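Local coordinates for protein 1-deoxy-D-xylulose 5-phosphate reductoisomerase (Moraxella catarrhalis, PDB 4ZQG) that catalyses the NAD(P)H-dependent rearrangement and reduction of 1-deoxy-D-xylulose 5-phosphate to 2-C-methyl-D-erythritol 4-phosphate in the MEP pathway and is inhibited by fosmidomycin, at residues V106-L111 with A342-V347; A127-L132 with M229-L234. All coordinates share one frame; numbering follows the deposited sequence.

Contact 1 (V106-L111 with A342-V347); sequences VGAAGL and ANEIAV. With NAD (nicotinamide-adenine-dinucleotide), chain C.
E344 reaches from helix 333-351 to the loop 106-111 and alone spans the gap between the two. From CB, which points at the loop, CG leads on into an extended chain (chi2 -174°), which brings the carboxylate up to the loop backbone. CB and CG touch nothing in the loop; CD is the first carbon to come near, 3.8 Å from A108 N. At the tip the two oxygens part ways. OE2 lies 3.0 Å from A108 N in a weak, bent hydrogen bond (126° at the hydrogen) and rests 3.3 Å from G107 CA, while A108 CB sits to one side, 3.9 Å from the same oxygen. OE2 also takes a hydrogen bond from N340, a turn earlier in the helix, and OE1 forms a salt bridge with R399 of helix 387-409. On the NAD side of the loop, A109 CB packs 3.5 Å from C6A of the NAD adenine, and V106 CG1 lies 3.7 Å from C8A. With its charge shared among an arginine, an amide side chain and a backbone N-H, the carboxylate probably remains ionised, tying the C-terminal helices to a dinucleotide-binding loop chiefly through polar contacts.

Contact 2 (A127-L132 with M229-L234); sequences ANKESL and MMNKGL. With NAD (nicotinamide-adenine-dinucleotide), chain C; FOM (3-[formyl(hydroxy)amino]propylphosphonic acid), chain E.
K129 and N231 meet beside the bound fosmidomycin, their side chains crossing at about a right angle. K129 NZ donates to N231 OD1 over a very short 2.5 Å, a value to be read with caution at this resolution. The amide is thereby used from both ends, because N231 ND2 gives hydrogen bonds to two atoms of the inhibitor: OP2 of the phosphonate at 2.9 Å and O2 of the hydroxamate at 3.1 Å, fairly straight, 154° and 149° at the hydrogen. K232, next along the helix, curls its chain back so that NZ bonds OP2 at 3.0 Å, with a weak bond to OP1. On the cofactor side, E130 OE1 accepts a hydrogen bond from the ribose hydroxyl O3D of NAD at 2.6 Å.

Behind this first shell, K129 CD lies 4.2 Å from L234 CB, a loose contact on one part of the aliphatic chain. The lysine's amine is also held by D154 in a salt bridge and by E235 in a hydrogen bond; both acids belong to the magnesium site. K232 NZ forms salt bridges with E156 and E235, so the same acids that collect the metal also gather the lysines. N128 steadies the turn into helix 130-146: its OD1 receives S131 OG at 2.6 Å, the donor lying above the carbonyl plane, and its ND2 reaches G107 O in the neighbouring loop.

The K129-N231 pair thus joins the inhibitor to the acids of the magnesium site, while E130, the residue after K129, holds the cofactor ribose beside it. This is characteristic of the DXP reductoisomerase active site, where the end of a Rossmann-type parallel sheet faces the catalytic domain.

How the contacts relate
Contact 2 is fully buried near the centre of the chain, whereas contact 1 is only partly buried, about 10 Å away between centres. Both draw one segment from the junctions between neighbouring parallel strands, 100-103 and 123-126, and the helices that follow them, and both touch NAD: contact 1 mainly at its adenosine half, contact 2 at the nicotinamide ribose. Their second segments lie on different helices, 333-351 and 230-243, which pack where M230 CG meets N343 OD1 at 3.4 Å. Chemistry follows place: contact 1 sets a carboxylate against a backbone amide away from the inhibitor, while contact 2 brings two lysines and an asparagine to the phosphonate and to the acids of the magnesium site.

Contact 1 (V106-L111 with A342-V347)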
ATOM      1  N   VAL A 106      16.934 -16.290 -17.711  1.00 63.12           N
ATOM      2  CA  VAL A 106      16.111 -15.487 -18.626  1.00 62.02           C
ATOM      3  C   VAL A 106      15.472 -16.339 -19.726  1.00 63.76           C
ATOM      4  O   VAL A 106      16.018 -17.335 -20.173  1.00 61.20           O
ATOM      5  CB  VAL A 106      16.913 -14.331 -19.269  1.00 61.56           C
ATOM      6  CG1 VAL A 106      17.997 -14.854 -20.188  1.00 61.13           C
ATOM      7  CG2 VAL A 106      16.001 -13.410 -20.058  1.00 62.60           C
ATOM      8  N   GLY A 107      14.272 -15.930 -20.127  1.00 69.12           N
ATOM      9  CA  GLY A 107      13.575 -16.480 -21.290  1.00 71.87           C
ATOM     10  C   GLY A 107      12.990 -17.856 -21.070  1.00 75.00           C
ATOM     11  O   GLY A 107      12.773 -18.281 -19.933  1.00 76.72           O
ATOM     12  N   ALA A 108      12.776 -18.559 -22.180  1.00 78.67           N
ATOM     13  CA  ALA A 108      12.212 -19.894 -22.175  1.00 77.61           C
ATOM     14  C   ALA A 108      13.203 -20.870 -21.591  1.00 76.81           C
ATOM     15  O   ALA A 108      12.823 -21.890 -21.033  1.00 76.87           O
ATOM     16  CB  ALA A 108      11.851 -20.304 -23.581  1.00 80.34           C
ATOM     17  N   ALA A 109      14.482 -20.549 -21.690  1.00 75.08           N
ATOM     18  CA  ALA A 109      15.495 -21.432 -21.134  1.00 73.03           C
ATOM     19  C   ALA A 109      15.236 -21.769 -19.649  1.00 68.35           C
ATOM     20  O   ALA A 109      15.734 -22.758 -19.156  1.00 70.54           O
ATOM     21  CB  ALA A 109      16.872 -20.819 -21.324  1.00 72.74           C
ATOM     22  N   GLY A 110      14.423 -20.987 -18.951  1.00 64.48           N
ATOM     23  CA  GLY A 110      14.168 -21.223 -17.533  1.00 62.43           C
ATOM     24  C   GLY A 110      12.937 -22.044 -17.208  1.00 61.29           C
ATOM     25  O   GLY A 110      12.631 -22.301 -16.048  1.00 59.96           O
ATOM     26  N   LEU A 111      12.234 -22.475 -18.233  1.00 61.85           N
ATOM     27  CA  LEU A 111      10.963 -23.137 -18.056  1.00 63.68           C
ATOM     28  C   LEU A 111      11.048 -24.518 -17.393  1.00 63.07           C
ATOM     29  O   LEU A 111      10.335 -24.794 -16.435  1.00 64.57           O
ATOM     30  CB  LEU A 111      10.277 -23.196 -19.407  1.00 66.68           C
ATOM     31  CG  LEU A 111       9.163 -24.178 -19.631  1.00 68.58           C
ATOM     32  CD1 LEU A 111       8.151 -24.153 -18.519  1.00 70.92           C
ATOM     33  CD2 LEU A 111       8.564 -23.753 -20.952  1.00 72.06           C
ATOM     34  N   ALA A 342       8.117 -15.066 -30.404  1.00 61.39           N
ATOM     35  CA  ALA A 342       8.355 -14.171 -31.521  1.00 61.98           C
ATOM     36  C   ALA A 342       9.220 -13.038 -30.974  1.00 62.70           C
ATOM     37  O   ALA A 342      10.260 -12.746 -31.529  1.00 65.38           O
ATOM     38  CB  ALA A 342       7.063 -13.649 -32.117  1.00 61.28           C
ATOM     39  N   ASN A 343       8.836 -12.480 -29.822  1.00 62.57           N
ATOM     40  CA  ASN A 343       9.524 -11.337 -29.224  1.00 61.74           C
ATOM     41  C   ASN A 343      10.976 -11.673 -28.843  1.00 63.18           C
ATOM     42  O   ASN A 343      11.872 -10.883 -29.102  1.00 63.41           O
ATOM     43  CB  ASN A 343       8.722 -10.845 -27.999  1.00 60.16           C
ATOM     44  CG  ASN A 343       9.411  -9.733 -27.223  1.00 58.06           C
ATOM     45  OD1 ASN A 343       9.397  -8.542 -27.632  1.00 56.42           O
ATOM     46  ND2 ASN A 343      10.014 -10.114 -26.082  1.00 55.89           N
ATOM     47  N   GLU A 344      11.192 -12.834 -28.222  1.00 65.12           N
ATOM     48  CA  GLU A 344      12.557 -13.360 -27.938  1.00 66.89           C
ATOM     49  C   GLU A 344      13.444 -13.349 -29.177  1.00 68.06           C
ATOM     50  O   GLU A 344      14.630 -13.091 -29.045  1.00 67.63           O
ATOM     51  CB  GLU A 344      12.525 -14.791 -27.359  1.00 68.40           C
ATOM     52  CG  GLU A 344      12.387 -14.820 -25.836  1.00 72.09           C
ATOM     53  CD  GLU A 344      12.495 -16.211 -25.191  1.00 73.03           C
ATOM     54  OE1 GLU A 344      13.232 -17.075 -25.697  1.00 73.09           O
ATOM     55  OE2 GLU A 344      11.853 -16.416 -24.130  1.00 74.18           O
ATOM     56  N   ILE A 345      12.849 -13.608 -30.354  1.00 68.47           N
ATOM     57  CA  ILE A 345      13.555 -13.639 -31.625  1.00 69.67           C
ATOM     58  C   ILE A 345      13.753 -12.239 -32.164  1.00 70.24           C
ATOM     59  O   ILE A 345      14.815 -11.936 -32.671  1.00 74.31           O
ATOM     60  CB  ILE A 345      12.853 -14.541 -32.702  1.00 70.05           C
ATOM     61  CG1 ILE A 345      13.009 -16.047 -32.387  1.00 70.16           C
ATOM     62  CG2 ILE A 345      13.361 -14.250 -34.109  1.00 69.52           C
ATOM     63  CD1 ILE A 345      14.435 -16.560 -32.204  1.00 70.36           C
ATOM     64  N   ALA A 346      12.773 -11.366 -32.093  1.00 70.07           N
ATOM     65  CA  ALA A 346      13.044 -10.030 -32.628  1.00 71.91           C
ATOM     66  C   ALA A 346      13.965  -9.222 -31.685  1.00 70.24           C
ATOM     67  O   ALA A 346      14.548  -8.225 -32.105  1.00 68.15           O
ATOM     68  CB  ALA A 346      11.760  -9.281 -32.949  1.00 72.07           C
ATOM     69  N   VAL A 347      14.141  -9.674 -30.444  1.00 70.86           N
ATOM     70  CA  VAL A 347      15.153  -9.043 -29.542  1.00 75.53           C
ATOM     71  C   VAL A 347      16.587  -9.476 -29.845  1.00 76.21           C
ATOM     72  O   VAL A 347      17.457  -8.614 -29.987  1.00 75.93           O
ATOM     73  CB  VAL A 347      14.884  -9.258 -28.027  1.00 74.37           C
ATOM     74  CG2 VAL A 347      13.655  -8.453 -27.620  1.00 74.16           C
TER
HETATM   75  PA  NAD C 501      20.512 -11.622 -17.218  1.00 62.32           P
HETATM   76  O1A NAD C 501      20.530 -11.639 -18.708  1.00 61.38           O
HETATM   77  O2A NAD C 501      21.241 -10.549 -16.437  1.00 63.15           O
HETATM   78  O5B NAD C 501      20.890 -13.065 -16.594  1.00 62.55           O
HETATM   79  C5B NAD C 501      20.282 -14.284 -16.988  1.00 63.69           C
HETATM   80  C4B NAD C 501      20.847 -15.469 -16.187  1.00 65.55           C
HETATM   81  O4B NAD C 501      20.330 -16.671 -16.785  1.00 65.62           O
HETATM   82  C3B NAD C 501      22.379 -15.561 -16.213  1.00 66.06           C
HETATM   83  O3B NAD C 501      22.910 -16.030 -14.970  1.00 65.19           O
HETATM   84  C2B NAD C 501      22.644 -16.577 -17.313  1.00 66.67           C
HETATM   85  O2B NAD C 501      23.767 -17.416 -17.050  1.00 67.18           O
HETATM   86  C1B NAD C 501      21.383 -17.431 -17.373  1.00 67.13           C
HETATM   87  N9A NAD C 501      21.067 -17.842 -18.774  1.00 68.81           N
HETATM   88  C8A NAD C 501      21.006 -17.024 -19.840  1.00 69.50           C
HETATM   89  N7A NAD C 501      20.708 -17.709 -20.969  1.00 69.07           N
HETATM   90  C5A NAD C 501      20.577 -18.994 -20.640  1.00 68.03           C
HETATM   91  C6A NAD C 501      20.275 -20.222 -21.409  1.00 68.92           C
HETATM   92  N6A NAD C 501      20.046 -20.159 -22.760  1.00 70.26           N
HETATM   93  N1A NAD C 501      20.244 -21.363 -20.691  1.00 66.69           N
HETATM   94  C2A NAD C 501      20.499 -21.402 -19.350  1.00 67.37           C
HETATM   95  N3A NAD C 501      20.790 -20.323 -18.587  1.00 66.48           N
HETATM   96  C4A NAD C 501      20.832 -19.100 -19.188  1.00 68.19           C
HETATM   97  O3  NAD C 501      18.944 -11.605 -16.818  1.00 64.62           O
HETATM   98  PN  NAD C 501      18.172 -10.710 -15.721  1.00 60.55           P
HETATM   99  O1N NAD C 501      18.081  -9.327 -16.331  1.00 60.38           O
HETATM  100  O2N NAD C 501      18.756 -11.026 -14.365  1.00 58.61           O
HETATM  101  O5D NAD C 501      16.744 -11.434 -15.860  1.00 64.61           O
HETATM  102  C5D NAD C 501      16.452 -12.661 -15.189  1.00 65.61           C
HETATM  103  C4D NAD C 501      14.943 -12.914 -15.187  1.00 67.38           C
HETATM  104  O4D NAD C 501      14.273 -12.131 -14.196  1.00 69.58           O
HETATM  105  C3D NAD C 501      14.336 -12.535 -16.526  1.00 67.52           C
HETATM  106  O3D NAD C 501      13.289 -13.463 -16.788  1.00 65.20           O
HETATM  107  C2D NAD C 501      13.825 -11.126 -16.322  1.00 68.55           C
HETATM  108  O2D NAD C 501      12.776 -10.810 -17.249  1.00 68.81           O
HETATM  109  C1D NAD C 501      13.416 -11.168 -14.845  1.00 69.61           C
HETATM  110  N1N NAD C 501      13.513  -9.851 -14.197  1.00 70.35           N
HETATM  111  C2N NAD C 501      14.701  -9.204 -14.101  1.00 69.89           C
HETATM  112  C3N NAD C 501      14.784  -7.926 -13.508  1.00 69.06           C
HETATM  113  C7N NAD C 501      16.087  -7.184 -13.358  1.00 67.87           C
HETATM  114  O7N NAD C 501      16.158  -6.236 -12.596  1.00 65.08           O
HETATM  115  N7N NAD C 501      17.164  -7.571 -14.040  1.00 69.96           N
HETATM  116  C4N NAD C 501      13.624  -7.346 -13.019  1.00 64.65           C
HETATM  117  C5N NAD C 501      12.445  -8.042 -13.119  1.00 64.77           C
HETATM  118  C6N NAD C 501      12.393  -9.291 -13.713  1.00 66.65           C

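Contact 2 (A127-L132 with M229-L234)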
ATOM      1  N   ALA A 127      11.673 -14.729 -10.801  1.00 54.48           N
ATOM      2  CA  ALA A 127      12.053 -13.525 -11.510  1.00 55.41           C
ATOM      3  C   ALA A 127      11.655 -13.779 -12.923  1.00 56.27           C
ATOM      4  O   ALA A 127      11.000 -12.984 -13.579  1.00 59.17           O
ATOM      5  CB  ALA A 127      13.555 -13.297 -11.415  1.00 56.24           C
ATOM      6  N   ASN A 128      12.100 -14.924 -13.372  1.00 58.18           N
ATOM      7  CA  ASN A 128      11.880 -15.446 -14.706  1.00 58.67           C
ATOM      8  C   ASN A 128      10.398 -15.494 -15.116  1.00 58.76           C
ATOM      9  O   ASN A 128       9.693 -16.503 -14.898  1.00 59.20           O
ATOM     10  CB  ASN A 128      12.489 -16.839 -14.710  1.00 56.25           C
ATOM     11  CG  ASN A 128      12.249 -17.558 -15.964  1.00 56.63           C
ATOM     12  OD1 ASN A 128      11.944 -18.746 -15.940  1.00 58.83           O
ATOM     13  ND2 ASN A 128      12.383 -16.862 -17.087  1.00 55.99           N
ATOM     14  N   LYS A 129       9.965 -14.412 -15.741  1.00 59.21           N
ATOM     15  CA  LYS A 129       8.527 -14.205 -16.090  1.00 63.46           C
ATOM     16  C   LYS A 129       8.127 -14.961 -17.364  1.00 63.90           C
ATOM     17  O   LYS A 129       6.975 -15.379 -17.492  1.00 65.36           O
ATOM     18  CB  LYS A 129       8.206 -12.708 -16.263  1.00 62.12           C
ATOM     19  CG  LYS A 129       8.976 -12.069 -17.425  1.00 62.12           C
ATOM     20  CD  LYS A 129       8.795 -10.570 -17.467  1.00 62.96           C
ATOM     21  CE  LYS A 129       9.269  -9.916 -16.197  1.00 63.68           C
ATOM     22  NZ  LYS A 129       9.503  -8.464 -16.444  1.00 66.10           N
ATOM     23  N   GLU A 130       9.074 -15.143 -18.280  1.00 60.89           N
ATOM     24  CA  GLU A 130       8.835 -15.961 -19.445  1.00 61.02           C
ATOM     25  C   GLU A 130       8.338 -17.376 -19.072  1.00 60.02           C
ATOM     26  O   GLU A 130       7.586 -17.990 -19.813  1.00 58.59           O
ATOM     27  CB  GLU A 130      10.070 -15.983 -20.348  1.00 62.51           C
ATOM     28  CG  GLU A 130      10.524 -14.583 -20.821  1.00 65.16           C
ATOM     29  CD  GLU A 130      11.532 -13.870 -19.879  1.00 67.61           C
ATOM     30  OE1 GLU A 130      11.649 -14.252 -18.684  1.00 67.71           O
ATOM     31  OE2 GLU A 130      12.217 -12.898 -20.310  1.00 69.31           O
ATOM     32  N   SER A 131       8.684 -17.875 -17.898  1.00 59.89           N
ATOM     33  CA  SER A 131       8.108 -19.146 -17.450  1.00 61.83           C
ATOM     34  C   SER A 131       6.576 -19.180 -17.325  1.00 61.57           C
ATOM     35  O   SER A 131       5.928 -20.150 -17.666  1.00 62.48           O
ATOM     36  CB  SER A 131       8.702 -19.521 -16.110  1.00 63.46           C
ATOM     37  OG  SER A 131       9.870 -20.279 -16.338  1.00 72.33           O
ATOM     38  N   LEU A 132       6.019 -18.119 -16.782  1.00 59.97           N
ATOM     39  CA  LEU A 132       4.595 -18.008 -16.603  1.00 58.93           C
ATOM     40  C   LEU A 132       3.875 -17.577 -17.898  1.00 57.90           C
ATOM     41  O   LEU A 132       2.791 -18.086 -18.178  1.00 60.14           O
ATOM     42  CB  LEU A 132       4.301 -17.058 -15.429  1.00 58.48           C
ATOM     43  CG  LEU A 132       3.724 -17.686 -14.153  1.00 58.96           C
ATOM     44  CD1 LEU A 132       4.175 -19.085 -13.796  1.00 59.90           C
ATOM     45  CD2 LEU A 132       4.049 -16.779 -13.005  1.00 59.32           C
ATOM     46  N   MET A 229       7.842  -1.611 -24.388  1.00 68.69           N
ATOM     47  CA  MET A 229       6.722  -1.839 -23.497  1.00 68.97           C
ATOM     48  C   MET A 229       6.159  -3.253 -23.569  1.00 67.45           C
ATOM     49  O   MET A 229       5.177  -3.574 -22.911  1.00 68.08           O
ATOM     50  CB  MET A 229       5.620  -0.817 -23.690  1.00 70.83           C
ATOM     51  CG  MET A 229       4.665  -0.767 -22.487  1.00 74.48           C
ATOM     52  SD  MET A 229       4.013   0.845 -21.986  1.00 74.58           S
ATOM     53  CE  MET A 229       5.537   1.759 -21.966  1.00 76.85           C
ATOM     54  N   MET A 230       6.818  -4.123 -24.311  1.00 66.12           N
ATOM     55  CA  MET A 230       6.506  -5.517 -24.242  1.00 63.61           C
ATOM     56  C   MET A 230       6.713  -6.083 -22.831  1.00 60.90           C
ATOM     57  O   MET A 230       6.062  -7.067 -22.473  1.00 59.99           O
ATOM     58  CB  MET A 230       7.372  -6.276 -25.244  1.00 65.70           C
ATOM     59  CG  MET A 230       7.139  -7.782 -25.253  1.00 66.82           C
ATOM     60  SD  MET A 230       5.414  -8.156 -25.621  1.00 69.55           S
ATOM     61  CE  MET A 230       5.358  -7.858 -27.391  1.00 71.42           C
ATOM     62  N   ASN A 231       7.617  -5.492 -22.029  1.00 58.93           N
ATOM     63  CA  ASN A 231       7.832  -5.955 -20.651  1.00 55.75           C
ATOM     64  C   ASN A 231       6.532  -5.891 -19.821  1.00 54.90           C
ATOM     65  O   ASN A 231       6.225  -6.807 -19.043  1.00 53.63           O
ATOM     66  CB  ASN A 231       8.941  -5.166 -19.970  1.00 55.62           C
ATOM     67  CG  ASN A 231       9.226  -5.667 -18.549  1.00 56.79           C
ATOM     68  OD1 ASN A 231       9.496  -6.853 -18.317  1.00 55.73           O
ATOM     69  ND2 ASN A 231       9.103  -4.767 -17.577  1.00 58.00           N
ATOM     70  N   LYS A 232       5.751  -4.836 -20.033  1.00 54.24           N
ATOM     71  CA  LYS A 232       4.478  -4.719 -19.366  1.00 54.55           C
ATOM     72  C   LYS A 232       3.490  -5.736 -19.896  1.00 54.82           C
ATOM     73  O   LYS A 232       2.732  -6.331 -19.128  1.00 54.11           O
ATOM     74  CB  LYS A 232       3.926  -3.315 -19.487  1.00 55.39           C
ATOM     75  CG  LYS A 232       3.281  -2.803 -18.214  1.00 55.14           C
ATOM     76  CD  LYS A 232       4.079  -3.117 -16.961  1.00 54.70           C
ATOM     77  CE  LYS A 232       5.490  -2.560 -17.050  1.00 54.43           C
ATOM     78  NZ  LYS A 232       6.193  -2.697 -15.747  1.00 53.95           N
ATOM     79  N   GLY A 233       3.563  -5.986 -21.197  1.00 55.17           N
ATOM     80  CA  GLY A 233       2.763  -7.014 -21.855  1.00 53.63           C
ATOM     81  C   GLY A 233       2.918  -8.328 -21.169  1.00 52.60           C
ATOM     82  O   GLY A 233       1.965  -9.014 -20.861  1.00 51.57           O
ATOM     83  N   LEU A 234       4.159  -8.681 -20.934  1.00 53.80           N
ATOM     84  CA  LEU A 234       4.492  -9.996 -20.403  1.00 54.35           C
ATOM     85  C   LEU A 234       4.093 -10.030 -18.953  1.00 53.18           C
ATOM     86  O   LEU A 234       3.659 -11.052 -18.436  1.00 51.32           O
ATOM     87  CB  LEU A 234       6.005 -10.237 -20.523  1.00 55.37           C
ATOM     88  CG  LEU A 234       6.538 -10.359 -21.957  1.00 56.91           C
ATOM     89  CD1 LEU A 234       8.037 -10.467 -21.889  1.00 56.45           C
ATOM     90  CD2 LEU A 234       5.986 -11.574 -22.693  1.00 58.46           C
TER
HETATM   91  PA  NAD C 501      20.512 -11.622 -17.218  1.00 62.32           P
HETATM   92  O1A NAD C 501      20.530 -11.639 -18.708  1.00 61.38           O
HETATM   93  O2A NAD C 501      21.241 -10.549 -16.437  1.00 63.15           O
HETATM   94  O5B NAD C 501      20.890 -13.065 -16.594  1.00 62.55           O
HETATM   95  C5B NAD C 501      20.282 -14.284 -16.988  1.00 63.69           C
HETATM   96  C4B NAD C 501      20.847 -15.469 -16.187  1.00 65.55           C
HETATM   97  O4B NAD C 501      20.330 -16.671 -16.785  1.00 65.62           O
HETATM   98  C3B NAD C 501      22.379 -15.561 -16.213  1.00 66.06           C
HETATM   99  O3B NAD C 501      22.910 -16.030 -14.970  1.00 65.19           O
HETATM  100  C2B NAD C 501      22.644 -16.577 -17.313  1.00 66.67           C
HETATM  101  O2B NAD C 501      23.767 -17.416 -17.050  1.00 67.18           O
HETATM  102  C1B NAD C 501      21.383 -17.431 -17.373  1.00 67.13           C
HETATM  103  N9A NAD C 501      21.067 -17.842 -18.774  1.00 68.81           N
HETATM  104  C8A NAD C 501      21.006 -17.024 -19.840  1.00 69.50           C
HETATM  105  N7A NAD C 501      20.708 -17.709 -20.969  1.00 69.07           N
HETATM  106  C5A NAD C 501      20.577 -18.994 -20.640  1.00 68.03           C
HETATM  107  C6A NAD C 501      20.275 -20.222 -21.409  1.00 68.92           C
HETATM  108  N6A NAD C 501      20.046 -20.159 -22.760  1.00 70.26           N
HETATM  109  N1A NAD C 501      20.244 -21.363 -20.691  1.00 66.69           N
HETATM  110  C2A NAD C 501      20.499 -21.402 -19.350  1.00 67.37           C
HETATM  111  N3A NAD C 501      20.790 -20.323 -18.587  1.00 66.48           N
HETATM  112  C4A NAD C 501      20.832 -19.100 -19.188  1.00 68.19           C
HETATM  113  O3  NAD C 501      18.944 -11.605 -16.818  1.00 64.62           O
HETATM  114  PN  NAD C 501      18.172 -10.710 -15.721  1.00 60.55           P
HETATM  115  O1N NAD C 501      18.081  -9.327 -16.331  1.00 60.38           O
HETATM  116  O2N NAD C 501      18.756 -11.026 -14.365  1.00 58.61           O
HETATM  117  O5D NAD C 501      16.744 -11.434 -15.860  1.00 64.61           O
HETATM  118  C5D NAD C 501      16.452 -12.661 -15.189  1.00 65.61           C
HETATM  119  C4D NAD C 501      14.943 -12.914 -15.187  1.00 67.38           C
HETATM  120  O4D NAD C 501      14.273 -12.131 -14.196  1.00 69.58           O
HETATM  121  C3D NAD C 501      14.336 -12.535 -16.526  1.00 67.52           C
HETATM  122  O3D NAD C 501      13.289 -13.463 -16.788  1.00 65.20           O
HETATM  123  C2D NAD C 501      13.825 -11.126 -16.322  1.00 68.55           C
HETATM  124  O2D NAD C 501      12.776 -10.810 -17.249  1.00 68.81           O
HETATM  125  C1D NAD C 501      13.416 -11.168 -14.845  1.00 69.61           C
HETATM  126  N1N NAD C 501      13.513  -9.851 -14.197  1.00 70.35           N
HETATM  127  C2N NAD C 501      14.701  -9.204 -14.101  1.00 69.89           C
HETATM  128  C3N NAD C 501      14.784  -7.926 -13.508  1.00 69.06           C
HETATM  129  C7N NAD C 501      16.087  -7.184 -13.358  1.00 67.87           C
HETATM  130  O7N NAD C 501      16.158  -6.236 -12.596  1.00 65.08           O
HETATM  131  N7N NAD C 501      17.164  -7.571 -14.040  1.00 69.96           N
HETATM  132  C4N NAD C 501      13.624  -7.346 -13.019  1.00 64.65           C
HETATM  133  C5N NAD C 501      12.445  -8.042 -13.119  1.00 64.77           C
HETATM  134  C6N NAD C 501      12.393  -9.291 -13.713  1.00 66.65           C
HETATM  135  O2  FOM E 503      10.468  -5.059 -14.853  1.00 59.95           O
HETATM  136  N1  FOM E 503      11.142  -4.181 -14.030  1.00 59.40           N
HETATM  137  C1  FOM E 503      11.132  -4.312 -12.767  1.00 59.35           C
HETATM  138  O1  FOM E 503      10.503  -5.212 -12.236  1.00 58.20           O
HETATM  139  C2  FOM E 503      11.794  -3.075 -14.724  1.00 58.82           C
HETATM  140  C3  FOM E 503      10.561  -2.409 -15.337  1.00 58.85           C
HETATM  141  C4  FOM E 503      10.928  -1.327 -16.313  1.00 59.17           C
HETATM  142  PA1 FOM E 503       9.375  -0.800 -17.003  1.00 58.11           P
HETATM  143  OP1 FOM E 503       8.544  -0.140 -15.813  1.00 65.68           O
HETATM  144  OP2 FOM E 503       8.577  -1.971 -17.369  1.00 60.06           O
HETATM  145  OP3 FOM E 503       9.496   0.219 -18.267  1.00 57.30           O